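Local structure of phycocyanobilin lyase subunit alpha (5N3U) at residues Lys116-Ala121 with Ala157-Thr161; Leu124-Leu128 with Val151-Leu155. The protein associates with CpcF to form a lyase, probably the one required for attaching the chromophore to the phycocyanin subunit CpcA. All blocks are in the same frame, centred on the assembly; numbering follows the deposited sequence.

Contact 1 of 2, residues Lys116-Ala121 with Ala157-Thr161; sequences KDKTAA and AIGAT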
loop_
_atom_site.group_PDB
_atom_site.type_symbol
_atom_site.label_atom_id
_atom_site.label_comp_id
_atom_site.label_asym_id
_atom_site.label_seq_id
_atom_site.Cartn_x
_atom_site.Cartn_y
_atom_site.Cartn_z
ATOM N N LYS A 116 23.802 11.416 -12.035
ATOM C CA LYS A 116 24.895 12.271 -11.566
ATOM C C LYS A 116 26.012 12.450 -12.581
ATOM O O LYS A 116 27.096 12.764 -12.195
ATOM C CB LYS A 116 25.609 11.799 -10.266
ATOM C CG LYS A 116 24.840 11.304 -9.126
ATOM C CD LYS A 116 24.055 12.317 -8.428
ATOM C CE LYS A 116 23.218 11.617 -7.334
ATOM N NZ LYS A 116 21.827 12.211 -7.371
ATOM N N ASP A 117 25.757 12.277 -13.849
ATOM C CA ASP A 117 26.803 12.361 -14.899
ATOM C C ASP A 117 26.940 13.791 -15.455
ATOM O O ASP A 117 26.023 14.379 -16.040
ATOM C CB ASP A 117 26.426 11.425 -16.026
ATOM C CG ASP A 117 27.552 11.154 -16.985
ATOM O OD1 ASP A 117 28.342 12.068 -17.231
ATOM O OD2 ASP A 117 27.587 10.036 -17.544
ATOM N N LYS A 118 28.140 14.327 -15.321
ATOM C CA LYS A 118 28.400 15.691 -15.671
ATOM C C LYS A 118 28.350 15.951 -17.175
ATOM O O LYS A 118 28.286 17.114 -17.586
ATOM C CB LYS A 118 29.780 16.110 -15.166
ATOM C CG LYS A 118 29.830 17.597 -14.898
ATOM C CD LYS A 118 31.184 17.976 -14.302
ATOM C CE LYS A 118 31.625 19.389 -14.701
ATOM N NZ LYS A 118 32.309 20.040 -13.540
ATOM N N THR A 119 28.335 14.902 -17.979
ATOM C CA THR A 119 28.238 15.102 -19.437
ATOM C C THR A 119 26.899 15.694 -19.932
ATOM O O THR A 119 26.816 16.313 -20.976
ATOM C CB THR A 119 28.580 13.836 -20.159
ATOM O OG1 THR A 119 27.609 12.851 -19.937
ATOM C CG2 THR A 119 29.889 13.298 -19.617
ATOM N N ALA A 120 25.897 15.661 -19.045
ATOM C CA ALA A 120 24.616 16.346 -19.329
ATOM C C ALA A 120 24.583 17.860 -19.125
ATOM O O ALA A 120 23.618 18.467 -19.434
ATOM C CB ALA A 120 23.570 15.707 -18.507
ATOM N N ALA A 121 25.610 18.465 -18.585
ATOM C CA ALA A 121 25.553 19.894 -18.236
ATOM C C ALA A 121 25.204 20.877 -19.388
ATOM O O ALA A 121 24.315 21.723 -19.271
ATOM C CB ALA A 121 26.822 20.286 -17.525
ATOM N N ALA A 157 23.235 18.392 -8.817
ATOM C CA ALA A 157 23.669 17.001 -8.576
ATOM C C ALA A 157 24.866 16.624 -9.371
ATOM O O ALA A 157 25.661 15.861 -8.888
ATOM C CB ALA A 157 22.555 15.989 -8.807
ATOM N N ILE A 158 25.024 17.158 -10.565
ATOM C CA ILE A 158 26.176 16.852 -11.380
ATOM C C ILE A 158 27.349 17.766 -11.164
ATOM O O ILE A 158 28.368 17.630 -11.862
ATOM C CB ILE A 158 25.836 16.732 -12.863
ATOM C CG1 ILE A 158 25.594 18.122 -13.465
ATOM C CG2 ILE A 158 24.661 15.774 -13.033
ATOM C CD1 ILE A 158 25.093 18.157 -14.859
ATOM N N GLY A 159 27.248 18.715 -10.243
ATOM C CA GLY A 159 28.378 19.562 -9.941
ATOM C C GLY A 159 28.717 20.591 -11.021
ATOM O O GLY A 159 29.866 20.978 -11.148
ATOM N N ALA A 160 27.719 21.115 -11.754
ATOM C CA ALA A 160 27.976 22.067 -12.809
ATOM C C ALA A 160 28.130 23.476 -12.276
ATOM O O ALA A 160 27.186 24.324 -12.393
ATOM C CB ALA A 160 26.824 22.038 -13.798
ATOM N N THR A 161 29.292 23.767 -11.711
ATOM C CA THR A 161 29.530 25.080 -11.130
ATOM C C THR A 161 29.498 26.269 -12.086
ATOM O O THR A 161 29.141 27.379 -11.695
ATOM C CB THR A 161 30.867 25.098 -10.360
ATOM O OG1 THR A 161 31.880 24.565 -11.217
ATOM C CG2 THR A 161 30.707 24.301 -9.096
#

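Contact 2 of 2, residues Leu124-Leu128 with Val151-Leu155; sequences LIKLL and VLEAL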
loop_
_atom_site.group_PDB
_atom_site.type_symbol
_atom_site.label_atom_id
_atom_site.label_comp_id
_atom_site.label_asym_id
_atom_site.label_seq_id
_atom_site.Cartn_x
_atom_site.Cartn_y
_atom_site.Cartn_z
ATOM N N LEU A 124 21.466 20.494 -20.250
ATOM C CA LEU A 124 20.670 21.055 -19.128
ATOM C C LEU A 124 20.740 22.531 -19.128
ATOM O O LEU A 124 19.722 23.178 -18.958
ATOM C CB LEU A 124 21.122 20.515 -17.807
ATOM C CG LEU A 124 20.834 19.006 -17.688
ATOM C CD1 LEU A 124 21.642 18.377 -16.567
ATOM C CD2 LEU A 124 19.357 18.756 -17.485
ATOM N N ILE A 125 21.937 23.072 -19.348
ATOM C CA ILE A 125 22.107 24.550 -19.397
ATOM C C ILE A 125 21.299 25.245 -20.478
ATOM O O ILE A 125 20.667 26.264 -20.269
ATOM C CB ILE A 125 23.578 24.898 -19.468
ATOM C CG1 ILE A 125 24.194 24.676 -18.075
ATOM C CG2 ILE A 125 23.826 26.358 -19.868
ATOM C CD1 ILE A 125 25.721 24.789 -18.075
ATOM N N LYS A 126 21.191 24.599 -21.605
ATOM C CA LYS A 126 20.404 25.128 -22.697
ATOM C C LYS A 126 18.932 25.260 -22.326
ATOM O O LYS A 126 18.246 26.196 -22.752
ATOM C CB LYS A 126 20.629 24.166 -23.873
ATOM C CG LYS A 126 19.747 24.375 -25.067
ATOM C CD LYS A 126 20.567 24.410 -26.354
ATOM C CE LYS A 126 21.396 23.176 -26.528
ATOM N NZ LYS A 126 21.313 22.738 -27.965
ATOM N N LEU A 127 18.395 24.382 -21.487
ATOM C CA LEU A 127 16.989 24.523 -21.105
ATOM C C LEU A 127 16.734 25.690 -20.162
ATOM O O LEU A 127 15.606 26.072 -19.939
ATOM C CB LEU A 127 16.484 23.208 -20.519
ATOM C CG LEU A 127 16.474 21.986 -21.400
ATOM C CD1 LEU A 127 15.839 20.830 -20.702
ATOM C CD2 LEU A 127 15.696 22.203 -22.683
ATOM N N LEU A 128 17.775 26.302 -19.651
ATOM C CA LEU A 128 17.606 27.536 -18.914
ATOM C C LEU A 128 17.753 28.805 -19.805
ATOM O O LEU A 128 17.835 29.909 -19.290
ATOM C CB LEU A 128 18.617 27.599 -17.775
ATOM C CG LEU A 128 18.648 26.468 -16.727
ATOM C CD1 LEU A 128 19.627 26.785 -15.576
ATOM C CD2 LEU A 128 17.290 26.328 -16.124
ATOM N N VAL A 151 15.603 20.338 -13.894
ATOM C CA VAL A 151 16.832 20.795 -14.531
ATOM C C VAL A 151 17.799 21.414 -13.498
ATOM O O VAL A 151 19.028 21.178 -13.502
ATOM C CB VAL A 151 16.556 21.832 -15.649
ATOM C CG1 VAL A 151 17.796 22.611 -16.051
ATOM C CG2 VAL A 151 15.903 21.137 -16.876
ATOM N N LEU A 152 17.237 22.238 -12.648
ATOM C CA LEU A 152 18.062 22.888 -11.610
ATOM C C LEU A 152 18.608 21.804 -10.650
ATOM O O LEU A 152 19.758 21.820 -10.307
ATOM C CB LEU A 152 17.197 23.858 -10.814
ATOM C CG LEU A 152 16.835 25.144 -11.605
ATOM C CD1 LEU A 152 15.668 25.835 -10.983
ATOM C CD2 LEU A 152 18.039 26.031 -11.894
ATOM N N GLU A 153 17.766 20.923 -10.199
ATOM C CA GLU A 153 18.211 19.850 -9.317
ATOM C C GLU A 153 19.307 19.079 -10.022
ATOM O O GLU A 153 20.349 18.764 -9.416
ATOM C CB GLU A 153 17.073 18.909 -9.020
ATOM C CG GLU A 153 16.139 19.486 -8.008
ATOM C CD GLU A 153 15.066 18.521 -7.578
ATOM O OE1 GLU A 153 14.870 17.457 -8.235
ATOM O OE2 GLU A 153 14.394 18.840 -6.574
ATOM N N ALA A 154 19.089 18.746 -11.306
ATOM C CA ALA A 154 20.130 17.988 -12.013
ATOM C C ALA A 154 21.490 18.698 -12.105
ATOM O O ALA A 154 22.568 18.097 -11.930
ATOM C CB ALA A 154 19.633 17.631 -13.394
ATOM N N LEU A 155 21.471 20.012 -12.315
ATOM C CA LEU A 155 22.684 20.781 -12.447
ATOM C C LEU A 155 23.432 20.843 -11.102
ATOM O O LEU A 155 24.661 20.729 -11.088
ATOM C CB LEU A 155 22.412 22.231 -12.898
ATOM C CG LEU A 155 22.042 22.292 -14.377
ATOM C CD1 LEU A 155 21.448 23.631 -14.668
ATOM C CD2 LEU A 155 23.211 22.021 -15.268
#

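Contact 1 of 2, residues Lys116-Ala121 with Ala157-Thr161
Ile-158 wedges its branched side chain into the turn formed by Lys-116 to Ala-121, and shows how one aliphatic residue can join two interhelical loops. Its CG1 takes the crowded position between backbone N and carbonyl carbon (chi1 75°), and the branches part. Ile-158 CG2 lies against main chain, 3.6 Å from Lys-116 C and equally close to Asp-117 O, while CD1 of the same residue packs 3.8 Å from Ala-121 CB at the start of helix 121-126. Lys-118 runs along the carbonyl of Ile-158. Its CG passes 3.4 Å from Ile-158 O, and the bent chain carries Lys-118 NZ to 3.5 Å from Gly-159 O, near the carbonyl but not bonded to it. Lys-116, just past the end of helix 102-115, spends its aliphatic part on Ala-157: Lys-116 CD lies 4.0 Å from Ala-157 CB, and NZ turns back to a hydrogen bond with Glu-113 O. Asp-117 OD1 accepts from Thr-119 N at 2.9 Å, an Asx turn within the loop that receives Ile-158. In the other segment, Gly-159 ends helix 148-157 with positive phi in a Schellman motif. Short turns of this kind, packed side by side between helices, are characteristic of the HEAT-repeat alpha-solenoid.

Contact 2 of 2, residues Leu124-Leu128 with Val151-Leu155
Leu-124 and Leu-155 run antiparallel past one another between helix 121-126 and helix 148-157, illustrating how a HEAT-repeat alpha-solenoid fills the space between helices largely with aliphatic side chains. Leu-124 can be followed outward. Its CB is already in contact, 3.6 Å from Leu-155 CD2. The next atom, CG, is directed away from the carbonyl carbon (chi1 -66°) and serves as the fork from which the two methyls diverge. Leu-124 CD1 settles on Ala-154, 3.8 Å from Ala-154 CB, the small residue leaving room for it on the helix surface. Leu-124 CD2 takes another direction, 4.2 Å from Val-151 CG2.

Just beyond helix 121-126, Leu-128 engages three residues. Its CD2 lies 3.8 Å from Val-151 CG1, whereas Leu-128 CD1 meets Leu-155 CD1 tip to tip at 3.8 Å and also rests 4.1 Å from Leu-152 CD2. Shortened to an alanine, this residue would probably leave a gap beside Leu-155 CD1 and Leu-152 CD2, and Val-151 CG1 would lose one of its neighbours. Ile-125 points away at its CB, yet its side chain crosses that of Leu-155 at about a right angle, CG1 touching Leu-155 CD2. Leu-166 and Ile-167, from helix 164-167, extend the apolar cluster by touching Ile-125 and Leu-155 respectively.

Val-151 CG1 alone spans from Leu-124 O to Leu-128, and CG2 takes Leu-127. CG1 lies anti to the backbone N (chi1 164°), leaving CG2 anti to the carbonyl carbon, 3.8 Å from Leu-127 CD1, and the two side chains cross at about a right angle. Val-151 CG1 comes to 3.5 Å from Leu-124 O, which accepts a weak backbone bond from Leu-127 N.

Both contacts join the region of helix 121-126 to that of helix 148-157, and each buries about the same surface, but they lie at different depths. Contact 2 is buried and its side chains are all aliphatic: leucines, an isoleucine, a valine and an alanine, the end of helix 121-126 and the residues after it meeting helix 148-157. Contact 1, its centre about 9 Å from that of contact 2, is only partly buried: one isoleucine is buried, the lysines are exposed, and several contacts are with backbone carbonyls. The two are continuous. Ile-158 CD1 packs 3.9 Å from Leu-124 CD1, and a probable hydrogen bond from Ala-160 N to Leu-155 O, 3.2 Å, ties loop to helix.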